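Local coordinates for protein endo-beta-mannanase (Rhizomucor miehei, PDB 4QP0) that probably hydrolyses internal beta-1,4-mannosidic linkages in mannans, galactomannans and glucomannans, as a secreted family 5 glycoside hydrolase built on a TIM barrel, at residues Y27-S32 and D90-Q95; T54-L59 and V64-W69; M76-N81 and I146-N151. One frame throughout, in Å; residues are numbered along the deposited sequence.

Interaction 1: residues Y27-S32 and D90-Q95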
loop_
_atom_site.group_PDB
_atom_site.type_symbol
_atom_site.label_atom_id
_atom_site.label_comp_id
_atom_site.label_asym_id
_atom_site.label_seq_id
_atom_site.Cartn_x
_atom_site.Cartn_y
_atom_site.Cartn_z
ATOM N N TYR A 27 -1.185 3.509 -8.328
ATOM C CA TYR A 27 -0.653 2.182 -8.621
ATOM C C TYR A 27 -0.044 2.100 -10.024
ATOM O O TYR A 27 0.885 1.317 -10.268
ATOM C CB TYR A 27 -1.767 1.134 -8.472
ATOM C CG TYR A 27 -2.666 1.002 -9.686
ATOM C CD1 TYR A 27 -2.381 0.070 -10.686
ATOM C CD2 TYR A 27 -3.795 1.814 -9.844
ATOM C CE1 TYR A 27 -3.190 -0.051 -11.803
ATOM C CE2 TYR A 27 -4.617 1.693 -10.958
ATOM C CZ TYR A 27 -4.309 0.760 -11.937
ATOM O OH TYR A 27 -5.104 0.622 -13.056
ATOM N N TYR A 28 -0.575 2.928 -10.926
ATOM C CA TYR A 28 -0.294 2.870 -12.360
ATOM C C TYR A 28 0.972 3.620 -12.771
ATOM O O TYR A 28 1.228 3.800 -13.972
ATOM C CB TYR A 28 -1.496 3.417 -13.150
ATOM C CG TYR A 28 -1.860 4.844 -12.781
ATOM C CD1 TYR A 28 -1.358 5.924 -13.505
ATOM C CD2 TYR A 28 -2.695 5.114 -11.695
ATOM C CE1 TYR A 28 -1.681 7.228 -13.168
ATOM C CE2 TYR A 28 -3.018 6.419 -11.350
ATOM C CZ TYR A 28 -2.512 7.468 -12.090
ATOM O OH TYR A 28 -2.832 8.756 -11.749
ATOM N N LEU A 29 1.760 4.073 -11.794
ATOM C CA LEU A 29 2.997 4.787 -12.109
ATOM C C LEU A 29 3.964 3.915 -12.912
ATOM O O LEU A 29 4.605 4.391 -13.854
ATOM C CB LEU A 29 3.658 5.342 -10.842
ATOM C CG LEU A 29 3.217 6.760 -10.440
ATOM C CD1 LEU A 29 3.699 7.118 -9.038
ATOM C CD2 LEU A 29 3.691 7.800 -11.449
ATOM N N MET A 30 4.029 2.634 -12.546
ATOM C CA MET A 30 4.873 1.652 -13.223
ATOM C C MET A 30 4.595 1.452 -14.729
ATOM O O MET A 30 5.415 0.872 -15.434
ATOM C CB MET A 30 4.839 0.308 -12.473
ATOM C CG MET A 30 3.482 -0.374 -12.410
ATOM S SD MET A 30 3.644 -2.043 -11.743
ATOM C CE MET A 30 1.931 -2.571 -11.720
ATOM N N THR A 31 3.449 1.921 -15.220
ATOM C CA THR A 31 3.102 1.744 -16.637
ATOM C C THR A 31 2.971 3.062 -17.380
ATOM O O THR A 31 2.751 3.077 -18.590
ATOM C CB THR A 31 1.797 0.937 -16.832
ATOM O OG1 THR A 31 0.707 1.609 -16.181
ATOM C CG2 THR A 31 1.945 -0.494 -16.300
ATOM N N SER A 32 3.103 4.162 -16.650
ATOM C CA SER A 32 2.898 5.485 -17.213
ATOM C C SER A 32 4.097 5.947 -18.022
ATOM O O SER A 32 5.241 5.637 -17.681
ATOM C CB SER A 32 2.607 6.495 -16.101
ATOM O OG SER A 32 1.365 6.217 -15.479
ATOM N N ASP A 90 13.223 3.258 -11.202
ATOM C CA ASP A 90 14.337 4.196 -11.054
ATOM C C ASP A 90 13.893 5.609 -11.433
ATOM O O ASP A 90 14.191 6.572 -10.737
ATOM C CB ASP A 90 15.533 3.782 -11.932
ATOM C CG ASP A 90 16.252 2.504 -11.444
ATOM O OD1 ASP A 90 15.878 1.899 -10.415
ATOM O OD2 ASP A 90 17.223 2.103 -12.111
ATOM N N TYR A 91 13.175 5.723 -12.543
ATOM C CA TYR A 91 12.715 7.016 -13.020
ATOM C C TYR A 91 11.657 7.606 -12.095
ATOM O O TYR A 91 11.639 8.816 -11.857
ATOM C CB TYR A 91 12.210 6.923 -14.462
ATOM C CG TYR A 91 11.788 8.263 -15.028
ATOM C CD1 TYR A 91 12.735 9.186 -15.484
ATOM C CD2 TYR A 91 10.439 8.618 -15.095
ATOM C CE1 TYR A 91 12.346 10.421 -15.995
ATOM C CE2 TYR A 91 10.042 9.850 -15.603
ATOM C CZ TYR A 91 10.994 10.741 -16.052
ATOM O OH TYR A 91 10.587 11.954 -16.553
ATOM N N ILE A 92 10.787 6.749 -11.562
ATOM C CA ILE A 92 9.755 7.193 -10.626
ATOM C C ILE A 92 10.385 7.782 -9.362
ATOM O O ILE A 92 10.039 8.896 -8.951
ATOM C CB ILE A 92 8.763 6.062 -10.283
ATOM C CG1 ILE A 92 7.867 5.775 -11.488
ATOM C CG2 ILE A 92 7.903 6.440 -9.081
ATOM C CD1 ILE A 92 7.163 4.433 -11.428
ATOM N N ILE A 93 11.328 7.045 -8.777
ATOM C CA ILE A 93 12.046 7.490 -7.579
ATOM C C ILE A 93 12.750 8.823 -7.813
ATOM O O ILE A 93 12.859 9.635 -6.896
ATOM C CB ILE A 93 13.096 6.455 -7.120
ATOM C CG1 ILE A 93 12.462 5.073 -6.920
ATOM C CG2 ILE A 93 13.782 6.903 -5.832
ATOM C CD1 ILE A 93 13.480 3.973 -6.682
ATOM N N GLN A 94 13.240 9.020 -9.036
ATOM C CA GLN A 94 14.011 10.207 -9.399
ATOM C C GLN A 94 13.116 11.448 -9.409
ATOM O O GLN A 94 13.444 12.456 -8.791
ATOM C CB GLN A 94 14.667 10.015 -10.768
ATOM C CG GLN A 94 15.647 11.115 -11.143
ATOM C CD GLN A 94 15.967 11.137 -12.625
ATOM O OE1 GLN A 94 17.137 11.133 -13.014
ATOM N NE2 GLN A 94 14.931 11.161 -13.462
ATOM N N GLN A 95 11.988 11.341 -10.108
ATOM C CA GLN A 95 11.014 12.419 -10.199
ATOM C C GLN A 95 10.334 12.681 -8.865
ATOM O O GLN A 95 9.971 13.830 -8.566
ATOM C CB GLN A 95 9.970 12.122 -11.279
ATOM C CG GLN A 95 10.522 12.078 -12.695
ATOM C CD GLN A 95 11.469 13.219 -12.992
ATOM O OE1 GLN A 95 12.553 13.010 -13.538
ATOM N NE2 GLN A 95 11.072 14.434 -12.622
#
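Leu-29 meets Ile-92 through one methyl group: CD1 of Ile-92 lies 3.7 Å from CB of Leu-29 and 3.5 Å from Leu-29 O. The tip of the isoleucine therefore rests on the base of the leucine side chain and on its peptide, and it also comes close to the next amide, with Met-30 N 3.8 Å from Ile-92 CD1. Torsions explain the reach. CG1 of Ile-92 stands anti to its own carbonyl carbon (chi1 -72°), and an extended chi2 of 162° carries CD1 away from helix 87-98 to the loop. No hydrogen bond crosses between the segments, and only 118 Å² is buried.

Further out, Leu-29 also packs on Thr-54 of strand 51-55, and Ile-92 on Leu-103 of strand 102-106, so both side chains lie against the parallel barrel strands. The turn itself is braced by Tyr-28 O, which accepts from Thr-31 N at 3.2 Å and from Ser-32 OG at 2.9 Å, the two donors approaching from opposite faces of the carbonyl plane. Tyr-28 OH is bound to the backbone of Ile-326 and Val-328, while Ser-32 O accepts from Arg-88 at the start of the helix.

Chemically, the direct contact is purely van der Waals; directional bonding is confined to the shell around it, which fixes the 3-10 turn that the methyl touches.

Interaction 2: residues T54-L59 and V64-W69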
loop_
_atom_site.group_PDB
_atom_site.type_symbol
_atom_site.label_atom_id
_atom_site.label_comp_id
_atom_site.label_asym_id
_atom_site.label_seq_id
_atom_site.Cartn_x
_atom_site.Cartn_y
_atom_site.Cartn_z
ATOM N N THR A 54 2.153 3.362 -4.216
ATOM C CA THR A 54 2.121 2.819 -5.576
ATOM C C THR A 54 2.714 1.409 -5.662
ATOM O O THR A 54 3.411 0.963 -4.756
ATOM C CB THR A 54 2.810 3.770 -6.590
ATOM O OG1 THR A 54 2.684 3.248 -7.921
ATOM C CG2 THR A 54 4.283 3.973 -6.261
ATOM N N TRP A 55 2.428 0.740 -6.776
ATOM C CA TRP A 55 2.809 -0.650 -7.044
ATOM C C TRP A 55 4.267 -0.810 -7.387
ATOM O O TRP A 55 4.779 -0.088 -8.251
ATOM C CB TRP A 55 1.985 -1.164 -8.226
ATOM C CG TRP A 55 0.540 -1.534 -7.944
ATOM C CD1 TRP A 55 -0.383 -2.066 -8.846
ATOM C CD2 TRP A 55 -0.195 -1.449 -6.664
ATOM N NE1 TRP A 55 -1.591 -2.294 -8.243
ATOM C CE2 TRP A 55 -1.548 -1.956 -6.936
ATOM C CE3 TRP A 55 0.123 -1.027 -5.371
ATOM C CZ2 TRP A 55 -2.529 -2.007 -5.949
ATOM C CZ3 TRP A 55 -0.874 -1.085 -4.386
ATOM C CH2 TRP A 55 -2.171 -1.564 -4.671
ATOM N N LEU A 56 4.942 -1.758 -6.728
ATOM C CA LEU A 56 6.304 -2.173 -7.111
ATOM C C LEU A 56 6.355 -3.689 -7.313
ATOM O O LEU A 56 7.285 -4.369 -6.869
ATOM C CB LEU A 56 7.360 -1.736 -6.088
ATOM C CG LEU A 56 8.718 -1.254 -6.646
ATOM C CD1 LEU A 56 9.747 -1.077 -5.541
ATOM C CD2 LEU A 56 9.285 -2.168 -7.724
ATOM N N PHE A 57 5.324 -4.196 -7.975
ATOM C CA PHE A 57 5.211 -5.585 -8.382
ATOM C C PHE A 57 4.540 -5.550 -9.750
ATOM O O PHE A 57 3.782 -4.615 -10.046
ATOM C CB PHE A 57 4.345 -6.378 -7.391
ATOM C CG PHE A 57 2.934 -5.859 -7.267
ATOM C CD1 PHE A 57 1.908 -6.399 -8.038
ATOM C CD2 PHE A 57 2.631 -4.819 -6.385
ATOM C CE1 PHE A 57 0.618 -5.910 -7.938
ATOM C CE2 PHE A 57 1.341 -4.329 -6.279
ATOM C CZ PHE A 57 0.337 -4.868 -7.060
ATOM N N ASN A 58 4.837 -6.535 -10.591
ATOM C CA ASN A 58 4.224 -6.619 -11.916
ATOM C C ASN A 58 4.637 -7.926 -12.569
ATOM O O ASN A 58 5.654 -7.996 -13.251
ATOM C CB ASN A 58 4.601 -5.413 -12.797
ATOM C CG ASN A 58 3.715 -5.279 -14.022
ATOM O OD1 ASN A 58 3.306 -6.277 -14.619
ATOM N ND2 ASN A 58 3.414 -4.034 -14.411
ATOM N N LEU A 59 3.835 -8.959 -12.345
ATOM C CA LEU A 59 4.161 -10.312 -12.787
ATOM C C LEU A 59 3.341 -10.701 -14.018
ATOM O O LEU A 59 2.103 -10.701 -13.978
ATOM C CB LEU A 59 3.938 -11.313 -11.652
ATOM C CG LEU A 59 4.761 -11.181 -10.368
ATOM C CD1 LEU A 59 3.991 -10.451 -9.271
ATOM C CD2 LEU A 59 5.174 -12.573 -9.896
ATOM N N VAL A 64 5.138 -3.919 -19.906
ATOM C CA VAL A 64 5.917 -3.706 -18.684
ATOM C C VAL A 64 5.774 -4.941 -17.807
ATOM O O VAL A 64 4.662 -5.389 -17.537
ATOM C CB VAL A 64 5.448 -2.444 -17.912
ATOM C CG1 VAL A 64 6.260 -2.230 -16.645
ATOM C CG2 VAL A 64 5.540 -1.208 -18.798
ATOM N N TRP A 65 6.897 -5.513 -17.390
ATOM C CA TRP A 65 6.874 -6.592 -16.404
ATOM C C TRP A 65 8.077 -6.515 -15.519
ATOM O O TRP A 65 9.151 -6.112 -15.969
ATOM C CB TRP A 65 6.771 -7.962 -17.067
ATOM C CG TRP A 65 7.956 -8.358 -17.921
ATOM C CD1 TRP A 65 8.203 -8.008 -19.251
ATOM C CD2 TRP A 65 9.094 -9.219 -17.540
ATOM N NE1 TRP A 65 9.376 -8.568 -19.701
ATOM C CE2 TRP A 65 9.959 -9.306 -18.729
ATOM C CE3 TRP A 65 9.467 -9.892 -16.386
ATOM C CZ2 TRP A 65 11.136 -10.044 -18.730
ATOM C CZ3 TRP A 65 10.657 -10.633 -16.400
ATOM C CH2 TRP A 65 11.469 -10.706 -17.545
ATOM N N PHE A 66 7.904 -6.869 -14.246
ATOM C CA PHE A 66 9.033 -6.941 -13.309
ATOM C C PHE A 66 9.422 -8.381 -12.989
ATOM O O PHE A 66 10.595 -8.663 -12.760
ATOM C CB PHE A 66 8.770 -6.154 -12.013
ATOM C CG PHE A 66 8.453 -4.694 -12.231
ATOM C CD1 PHE A 66 8.954 -4.003 -13.328
ATOM C CD2 PHE A 66 7.668 -4.000 -11.311
ATOM C CE1 PHE A 66 8.653 -2.658 -13.517
ATOM C CE2 PHE A 66 7.365 -2.657 -11.499
ATOM C CZ PHE A 66 7.863 -1.986 -12.602
ATOM N N GLN A 67 8.431 -9.271 -12.949
ATOM C CA GLN A 67 8.662 -10.709 -12.771
ATOM C C GLN A 67 7.878 -11.508 -13.797
ATOM O O GLN A 67 6.893 -11.022 -14.358
ATOM C CB GLN A 67 8.232 -11.177 -11.389
ATOM C CG GLN A 67 9.234 -10.967 -10.281
ATOM C CD GLN A 67 8.585 -11.099 -8.915
ATOM O OE1 GLN A 67 7.669 -10.341 -8.565
ATOM N NE2 GLN A 67 9.058 -12.055 -8.133
ATOM N N GLN A 68 8.308 -12.746 -14.009
ATOM C CA GLN A 68 7.759 -13.601 -15.051
ATOM C C GLN A 68 8.348 -15.002 -14.920
ATOM O O GLN A 68 9.503 -15.171 -14.527
ATOM C CB GLN A 68 8.044 -12.983 -16.426
ATOM C CG GLN A 68 8.263 -13.936 -17.585
ATOM C CD GLN A 68 8.654 -13.201 -18.855
ATOM O OE1 GLN A 68 7.960 -12.279 -19.295
ATOM N NE2 GLN A 68 9.770 -13.607 -19.449
ATOM N N TRP A 69 7.531 -16.004 -15.229
ATOM C CA TRP A 69 7.967 -17.383 -15.181
ATOM C C TRP A 69 8.636 -17.770 -16.463
ATOM O O TRP A 69 8.138 -17.476 -17.552
ATOM C CB TRP A 69 6.794 -18.303 -14.918
ATOM C CG TRP A 69 7.231 -19.724 -14.698
ATOM C CD1 TRP A 69 7.138 -20.791 -15.587
ATOM C CD2 TRP A 69 7.882 -20.279 -13.504
ATOM N NE1 TRP A 69 7.654 -21.940 -15.035
ATOM C CE2 TRP A 69 8.119 -21.703 -13.791
ATOM C CE3 TRP A 69 8.265 -19.765 -12.269
ATOM C CZ2 TRP A 69 8.714 -22.551 -12.865
ATOM C CZ3 TRP A 69 8.866 -20.630 -11.346
ATOM C CH2 TRP A 69 9.085 -21.987 -11.638
HETATM O O HOH W 1 2.383 -4.071 -17.105
#
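Asn-58 O is the anchor of this contact, gripped by two successive amides: Phe-66 N at 2.7 Å, lying in the carbonyl plane, and Gln-67 N at 3.1 Å from Asn-58 O, well above that plane although its N-H points almost straight at the oxygen (172°). One residue on, Leu-59 and Gln-67 form a single beta bridge, with a CA-H...O contact of 3.2 Å from Leu-59 CA to Gln-67 O.

The tight part is built round these bonds. CB of Asn-58 sits over one face of the Phe-66 ring, 4.1 Å from its centroid, as a CH-pi contact, and the backbone of Leu-56 meets the ring at its edge. Leu-59 and Gln-67 run side by side, pointing the same way, with Leu-59 CG 3.6 Å from Gln-67 CB; the glutamine amide continues to Tyr-120 OH through NE2.

The Val-64 end is looser and bridged by water. With CG anti to the backbone N (chi1 -165°), the Asn-58 amide is brought toward Val-64 O, yet ND2 reaches that carbonyl through a water, 2.9 Å from ND2 and 2.7 Å from Val-64 O. Val-64 CG1 adds a sparse contact, 4.0 Å from Asn-58 ND2.

Residues 54-59 include the end of barrel strand 51-55 and the loop after it, and residues 64-69 run into strand 67-70. The touching parts run about 80° apart, a crossing inside the long beta-alpha excursion that carries the hairpin of strands 67-70 and 75-78 on this family 5 TIM barrel.

Interaction 3: residues M76-N81 and I146-N151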
loop_
_atom_site.group_PDB
_atom_site.type_symbol
_atom_site.label_atom_id
_atom_site.label_comp_id
_atom_site.label_asym_id
_atom_site.label_seq_id
_atom_site.Cartn_x
_atom_site.Cartn_y
_atom_site.Cartn_z
ATOM N N MET A 76 11.757 -18.227 -11.740
ATOM C CA MET A 76 11.134 -16.913 -11.701
ATOM C C MET A 76 12.223 -15.892 -12.006
ATOM O O MET A 76 13.132 -15.681 -11.201
ATOM C CB MET A 76 10.487 -16.644 -10.338
ATOM C CG MET A 76 9.607 -15.398 -10.296
ATOM S SD MET A 76 8.162 -15.440 -11.380
ATOM C CE MET A 76 7.086 -16.547 -10.469
ATOM N N VAL A 77 12.131 -15.278 -13.182
ATOM C CA VAL A 77 13.141 -14.315 -13.627
ATOM C C VAL A 77 12.695 -12.864 -13.434
ATOM O O VAL A 77 11.494 -12.562 -13.480
ATOM C CB VAL A 77 13.607 -14.578 -15.082
ATOM C CG1 VAL A 77 14.212 -15.970 -15.195
ATOM C CG2 VAL A 77 12.468 -14.401 -16.076
ATOM N N ILE A 78 13.673 -11.984 -13.208
ATOM C CA ILE A 78 13.425 -10.573 -12.889
ATOM C C ILE A 78 13.908 -9.666 -14.022
ATOM O O ILE A 78 14.951 -9.920 -14.622
ATOM C CB ILE A 78 14.109 -10.177 -11.558
ATOM C CG1 ILE A 78 13.556 -11.022 -10.397
ATOM C CG2 ILE A 78 13.942 -8.685 -11.280
ATOM C CD1 ILE A 78 14.355 -10.940 -9.111
ATOM N N ASN A 79 13.153 -8.603 -14.294
ATOM C CA ASN A 79 13.426 -7.698 -15.413
ATOM C C ASN A 79 14.092 -6.384 -15.023
ATOM O O ASN A 79 13.436 -5.467 -14.521
ATOM C CB ASN A 79 12.131 -7.409 -16.178
ATOM C CG ASN A 79 12.361 -6.610 -17.448
ATOM O OD1 ASN A 79 13.475 -6.573 -17.983
ATOM N ND2 ASN A 79 11.302 -5.966 -17.945
ATOM N N ASP A 80 15.388 -6.285 -15.301
ATOM C CA ASP A 80 16.159 -5.077 -15.007
ATOM C C ASP A 80 16.159 -4.069 -16.157
ATOM O O ASP A 80 16.838 -3.043 -16.072
ATOM C CB ASP A 80 17.606 -5.435 -14.655
ATOM C CG ASP A 80 17.727 -6.233 -13.358
ATOM O OD1 ASP A 80 17.193 -5.790 -12.313
ATOM O OD2 ASP A 80 18.385 -7.295 -13.386
ATOM N N ASN A 81 15.410 -4.348 -17.225
ATOM C CA ASN A 81 15.393 -3.465 -18.398
ATOM C C ASN A 81 15.015 -2.018 -18.069
ATOM O O ASN A 81 14.164 -1.762 -17.215
ATOM C CB ASN A 81 14.469 -4.004 -19.497
ATOM C CG ASN A 81 14.550 -3.193 -20.781
ATOM O OD1 ASN A 81 13.769 -2.273 -21.002
ATOM N ND2 ASN A 81 15.513 -3.523 -21.621
ATOM N N ILE A 146 12.418 -9.586 -3.200
ATOM C CA ILE A 146 12.575 -8.531 -2.199
ATOM C C ILE A 146 14.038 -8.104 -2.117
ATOM O O ILE A 146 14.341 -6.916 -2.213
ATOM C CB ILE A 146 12.021 -8.968 -0.823
ATOM C CG1 ILE A 146 10.497 -8.890 -0.833
ATOM C CG2 ILE A 146 12.589 -8.128 0.318
ATOM C CD1 ILE A 146 9.837 -9.636 0.308
ATOM N N SER A 147 14.932 -9.078 -1.977
ATOM C CA SER A 147 16.376 -8.829 -1.965
ATOM C C SER A 147 16.825 -8.032 -3.179
ATOM O O SER A 147 17.582 -7.081 -3.048
ATOM C CB SER A 147 17.148 -10.149 -1.915
ATOM O OG SER A 147 18.507 -9.956 -2.285
ATOM N N HIS A 148 16.357 -8.431 -4.355
ATOM C CA HIS A 148 16.727 -7.782 -5.603
ATOM C C HIS A 148 16.279 -6.344 -5.630
ATOM O O HIS A 148 17.043 -5.453 -6.010
ATOM C CB HIS A 148 16.124 -8.550 -6.771
ATOM C CG HIS A 148 16.618 -8.097 -8.116
ATOM N ND1 HIS A 148 17.446 -8.841 -8.868
ATOM C CD2 HIS A 148 16.377 -6.931 -8.831
ATOM C CE1 HIS A 148 17.721 -8.189 -10.008
ATOM N NE2 HIS A 148 17.069 -7.016 -9.982
ATOM N N VAL A 149 15.039 -6.104 -5.216
ATOM C CA VAL A 149 14.463 -4.764 -5.252
ATOM C C VAL A 149 15.172 -3.845 -4.261
ATOM O O VAL A 149 15.589 -2.746 -4.632
ATOM C CB VAL A 149 12.943 -4.780 -5.000
ATOM C CG1 VAL A 149 12.404 -3.361 -4.853
ATOM C CG2 VAL A 149 12.234 -5.491 -6.138
ATOM N N LEU A 150 15.338 -4.309 -3.021
ATOM C CA LEU A 150 15.999 -3.501 -1.981
ATOM C C LEU A 150 17.474 -3.217 -2.294
ATOM O O LEU A 150 17.992 -2.154 -1.938
ATOM C CB LEU A 150 15.895 -4.160 -0.598
ATOM C CG LEU A 150 14.566 -4.634 -0.001
ATOM C CD1 LEU A 150 14.725 -4.875 1.492
ATOM C CD2 LEU A 150 13.432 -3.666 -0.251
ATOM N N ASN A 151 18.135 -4.178 -2.945
ATOM C CA ASN A 151 19.553 -4.058 -3.288
ATOM C C ASN A 151 19.833 -3.282 -4.573
ATOM O O ASN A 151 20.943 -2.785 -4.764
ATOM C CB ASN A 151 20.216 -5.439 -3.361
ATOM C CG ASN A 151 20.510 -6.015 -1.992
ATOM O OD1 ASN A 151 21.138 -5.365 -1.153
ATOM N ND2 ASN A 151 20.061 -7.240 -1.755
#
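His-148 and Asp-80 form a histidine-carboxylate hydrogen bond that ties the loop just after strand 75-78, the second strand of a hairpin with 67-70, to helix 136-151 of the TIM barrel. The two side chains approach from opposite directions and meet nearly flat, the carboxylate and imidazole planes being only 13° apart. NE2 of His-148 donates to Asp-80 OD1 at 2.6 Å, with an N-H...O angle of 154°. The acceptor uses its syn lone pair, and it lies close to the ring plane, so the aspartate occupies the edge of the imidazole.

Ile-78 takes one face instead. Its CG2 stands over the centre of the His-148 ring, 3.9 Å from the centroid and almost along the ring normal, a CH-pi contact. The branched side chain spans the imidazole: CG2 is over the ring, whereas CD1 lies toward its base, 3.8 Å from His-148 CB. On the helix, CG of His-148 is anti to the backbone N (chi1 -171°), which extends the ring toward the strand.

Edge and face contacts together limit rotation of the ring, and the nearby carboxylate would probably favour a protonated imidazole. Arg-152 makes a further long, weak ion pair with Asp-80 OD1. Beside the aspartate, Asn-79 closes an Asx turn: its OD1 accepts from Asn-81 N at 3.0 Å, while its ND2 is bound by Trp-65 O and Thr-84 OG1.

Interactions 1 and 2 have centres 12 Å apart and touch where Met-30 SD packs 3.1 Å from Phe-57 O. Interactions 2 and 3, 10 Å apart, share the hairpin of strands 67-70 and 75-78, where Gln-68 O lies 3.0 Å from Val-77 N; Leu-56 also packs on Val-149 of helix 136-151. Interactions 1 and 3 do not touch, their nearest atoms being about 7 Å apart. Along the chain, both segments of interaction 2 fall between those of interaction 1, whereas interactions 1 and 3 alternate. Interaction 2 thus touches both of the others and links the loop after strand 17-25 with the hairpin and helix 136-151.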